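Local coordinates for tudor domain-containing protein 1 (Homo sapiens, PDB 5M9N) that reads arginine-methylated peptides through its extended Tudor domains and probably supports piRNA-guided silencing of transposable elements during spermatogenesis, at residues V207-A211 and G212-G216; C132-P136 and K137-L141. All coordinates share one frame; numbering follows the deposited sequence.

Interaction 1: V207-A211 and G212-G216; sequences VLLDA and GFAVG
With CG beside the backbone N and anti to the carbonyl carbon (chi1 -68°), Leu-209 reaches past the turn that ends helix 204-210 to the backbone of Val-215 and Gly-216. Its CB leaves the main chain facing away from the residues that follow, but the branch swings back until CD2 rests on the strand backbone, 3.3 Å from C of Val-215 and 3.4 Å from N of Gly-216. Phe-213, with a similar first torsion (chi1 -55°), has its ring beside Ala-211. The carbonyl O of Ala-211 stands 4.0 Å above the ring plane, over its centre, while CB of Ala-211 lies 3.8 Å from CD2 of Phe-213. Between these flanks, CB of Leu-208 meets CB of Ala-214 at 3.9 Å.

The reversal turns on Gly-212, the first residue to leave helical geometry. Its positive phi would press a CB against the preceding carbonyl O, a conflict that glycine avoids. Gly-212 N donates to Leu-209 O at 3.3 Å, and Ala-214 N to Leu-208 O at 3.0 Å with an N-H...O angle of 150°.

In this C-terminal part of the extended Tudor domain, Leu-208 and Phe-213 also pack on helix 162-172, and strand 214-216 pairs with strand 153-155. The chemistry implies a glycine-terminated helix end at which the carbonyl O atoms of Leu-208 and Leu-209 each accept an N-H from the chain that follows, with Leu-208 CB and a methyl of Leu-209 packed on CB of Ala-214.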
# COMPACT_ATOMS: atom_id res chain seq x y z
N VAL A 207 21.04 10.61 -0.91
CA VAL A 207 21.87 9.64 -0.20
C VAL A 207 22.18 8.41 -1.08
O VAL A 207 23.31 7.93 -1.09
CB VAL A 207 21.20 9.15 1.10
CG1 VAL A 207 22.04 8.05 1.76
CG2 VAL A 207 20.98 10.29 2.08
N LEU A 208 21.18 7.92 -1.82
CA LEU A 208 21.40 6.80 -2.74
C LEU A 208 22.37 7.14 -3.91
O LEU A 208 23.18 6.28 -4.31
CB LEU A 208 20.06 6.29 -3.31
CG LEU A 208 19.10 5.62 -2.33
CD1 LEU A 208 17.77 5.33 -3.01
CD2 LEU A 208 19.68 4.31 -1.77
N LEU A 209 22.27 8.34 -4.46
CA LEU A 209 23.24 8.89 -5.40
C LEU A 209 24.63 9.01 -4.77
O LEU A 209 25.61 8.56 -5.36
CB LEU A 209 22.79 10.26 -5.91
CG LEU A 209 21.54 10.23 -6.81
CD1 LEU A 209 20.71 11.50 -6.74
CD2 LEU A 209 21.94 9.95 -8.24
N ASP A 210 24.72 9.57 -3.55
CA ASP A 210 26.02 9.71 -2.88
C ASP A 210 26.67 8.37 -2.55
O ASP A 210 27.88 8.26 -2.61
CB ASP A 210 25.90 10.57 -1.61
CG ASP A 210 25.61 12.03 -1.91
OD1 ASP A 210 25.65 12.45 -3.08
OD2 ASP A 210 25.36 12.79 -0.96
N ALA A 211 25.86 7.37 -2.24
CA ALA A 211 26.37 6.04 -1.87
C ALA A 211 26.74 5.13 -3.05
O ALA A 211 27.18 4.00 -2.83
CB ALA A 211 25.37 5.32 -0.98
N GLY A 212 26.56 5.60 -4.28
CA GLY A 212 26.89 4.81 -5.46
C GLY A 212 25.67 4.18 -6.12
O GLY A 212 25.61 4.12 -7.34
N PHE A 213 24.69 3.76 -5.31
CA PHE A 213 23.64 2.85 -5.75
C PHE A 213 22.76 3.44 -6.85
O PHE A 213 22.24 2.69 -7.69
CB PHE A 213 22.76 2.40 -4.57
CG PHE A 213 23.54 1.78 -3.42
CD1 PHE A 213 24.40 0.71 -3.63
CD2 PHE A 213 23.42 2.29 -2.12
CE1 PHE A 213 25.12 0.15 -2.58
CE2 PHE A 213 24.15 1.73 -1.08
CZ PHE A 213 24.99 0.66 -1.30
N ALA A 214 22.63 4.76 -6.87
CA ALA A 214 21.80 5.42 -7.85
C ALA A 214 22.59 6.33 -8.74
O ALA A 214 23.64 6.78 -8.37
CB ALA A 214 20.72 6.22 -7.15
N VAL A 215 22.03 6.62 -9.91
CA VAL A 215 22.53 7.62 -10.86
C VAL A 215 21.37 8.58 -11.22
O VAL A 215 20.19 8.18 -11.16
CB VAL A 215 23.14 6.97 -12.15
CG1 VAL A 215 24.43 6.20 -11.85
CG2 VAL A 215 22.14 6.06 -12.87
N GLY A 216 21.71 9.80 -11.62
CA GLY A 216 20.72 10.86 -11.87
C GLY A 216 19.88 10.72 -13.13
O GLY A 216 20.31 10.10 -14.11

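Interaction 2: C132-P136 and K137-L141; sequences CPIIP and KLLEL
This is a local contact round a short 3-10 turn, at the point where the chain leaves strand 131-132, an outermost strand of the five-stranded Tudor sheet, and runs on to strand 146-150 of the mixed six-stranded sheet. Two successive i to i+3 hydrogen bonds define the turn: Leu-138 N donates to Ile-135 O at 3.0 Å, and Leu-139 N to Pro-136 O at 3.1 Å.

Apolar side chains from the extended lead-in pack against those of the turn. Ile-134 sends CG1 away from its backbone N (chi1 -158°), which sets this atom 3.8 Å from CB of Leu-138 and lets CD1 reach CD2 of Leu-139 at 4.0 Å. Ile-135 takes the other course: CG1 sits between the backbone N and the carbonyl carbon (chi1 54°) and meets CD1 of Leu-138 at 4.0 Å.

The surroundings tie this part of the chain to a helix and to a strand. Cys-132 is disulfide-bonded to Cys-72 of helix 58-73, whose Tyr-71 touches Ile-135 and Leu-138, while NH1 of Arg-101 on strand 99-109 is hydrogen-bonded to the carbonyl O atoms of Leu-138 and Leu-141. Among the exposed residues of the turn, Lys-137 NZ and Glu-140 OE1 form a long salt bridge of 4.0 Å.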
# COMPACT_ATOMS: atom_id res chain seq x y z
N CYS A 132 -13.68 -12.84 2.24
CA CYS A 132 -15.06 -12.45 2.68
C CYS A 132 -15.41 -11.50 1.48
O CYS A 132 -14.55 -10.71 1.05
CB CYS A 132 -14.94 -11.77 4.21
SG CYS A 132 -15.78 -10.29 5.03
N PRO A 133 -16.64 -11.53 0.93
CA PRO A 133 -16.98 -10.34 0.08
C PRO A 133 -17.11 -9.03 0.87
O PRO A 133 -17.23 -9.07 2.09
CB PRO A 133 -18.32 -10.70 -0.53
CG PRO A 133 -18.89 -11.76 0.36
CD PRO A 133 -17.77 -12.50 1.00
N ILE A 134 -17.03 -7.90 0.15
CA ILE A 134 -17.09 -6.55 0.72
C ILE A 134 -18.39 -5.92 0.26
O ILE A 134 -18.99 -6.34 -0.74
CB ILE A 134 -15.85 -5.68 0.33
CG1 ILE A 134 -15.63 -4.51 1.33
CG2 ILE A 134 -15.95 -5.19 -1.12
CD1 ILE A 134 -14.19 -4.03 1.42
N ILE A 135 -18.81 -4.90 0.99
CA ILE A 135 -19.95 -4.05 0.59
C ILE A 135 -19.51 -2.61 0.34
O ILE A 135 -18.48 -2.21 0.86
CB ILE A 135 -21.07 -4.10 1.62
CG1 ILE A 135 -20.52 -3.75 3.00
CG2 ILE A 135 -21.69 -5.50 1.61
CD1 ILE A 135 -21.62 -3.33 3.93
N PRO A 136 -20.30 -1.83 -0.43
CA PRO A 136 -19.84 -0.49 -0.82
C PRO A 136 -19.66 0.47 0.36
O PRO A 136 -18.84 1.37 0.26
CB PRO A 136 -20.94 0.01 -1.77
CG PRO A 136 -21.73 -1.20 -2.13
CD PRO A 136 -21.67 -2.05 -0.91
N LYS A 137 -20.38 0.28 1.46
CA LYS A 137 -20.12 1.10 2.66
C LYS A 137 -18.65 1.02 3.07
O LYS A 137 -18.08 2.00 3.46
CB LYS A 137 -21.00 0.70 3.83
CG LYS A 137 -20.84 1.54 5.12
CD LYS A 137 -21.80 2.74 5.18
CE LYS A 137 -21.39 3.80 6.23
NZ LYS A 137 -22.41 4.88 6.42
N LEU A 138 -18.02 -0.15 2.95
CA LEU A 138 -16.65 -0.30 3.45
C LEU A 138 -15.59 0.22 2.48
O LEU A 138 -14.40 0.16 2.81
CB LEU A 138 -16.38 -1.75 3.84
CG LEU A 138 -17.14 -2.21 5.08
CD1 LEU A 138 -17.17 -3.72 5.21
CD2 LEU A 138 -16.50 -1.58 6.32
N LEU A 139 -16.01 0.69 1.30
CA LEU A 139 -15.15 1.38 0.32
C LEU A 139 -15.25 2.90 0.35
O LEU A 139 -14.75 3.57 -0.55
CB LEU A 139 -15.46 0.88 -1.12
CG LEU A 139 -15.25 -0.60 -1.37
CD1 LEU A 139 -15.63 -0.96 -2.81
CD2 LEU A 139 -13.80 -0.92 -1.13
N GLU A 140 -15.86 3.47 1.38
CA GLU A 140 -15.97 4.91 1.48
C GLU A 140 -14.63 5.58 1.82
O GLU A 140 -14.35 6.63 1.26
CB GLU A 140 -17.07 5.31 2.47
CG GLU A 140 -18.44 4.99 1.92
CD GLU A 140 -19.57 5.41 2.83
OE1 GLU A 140 -19.32 5.63 4.03
OE2 GLU A 140 -20.72 5.48 2.34
N LEU A 141 -13.80 4.96 2.67
CA LEU A 141 -12.43 5.41 2.87
C LEU A 141 -11.61 5.19 1.58
O LEU A 141 -11.66 4.11 1.04
CB LEU A 141 -11.76 4.64 4.02
CG LEU A 141 -10.40 5.25 4.48
CD1 LEU A 141 -10.69 6.61 5.09
CD2 LEU A 141 -9.66 4.40 5.49

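The two contacts occur in series along the chain but on opposite sides of its centre, with nearest atoms about 29 Å apart and no shared element. Both are partly buried: Leu-208 and Ala-214 are buried in interaction 1, Ile-134, Leu-138 and Leu-139 in interaction 2, while Asp-210, Lys-137 and Glu-140 are exposed. Interaction 2 lies in the loop that leaves the Tudor sheet, fastened by a disulfide and an arginine to the neighbouring helix and strand. Interaction 1 lies farther from the centre, near the C-terminus, beside a helix and within reach of a two-stranded sheet. Proline starts the 3-10 turn of interaction 2, whereas glycine ends the helix of interaction 1 and an aromatic ring joins its aliphatic packing.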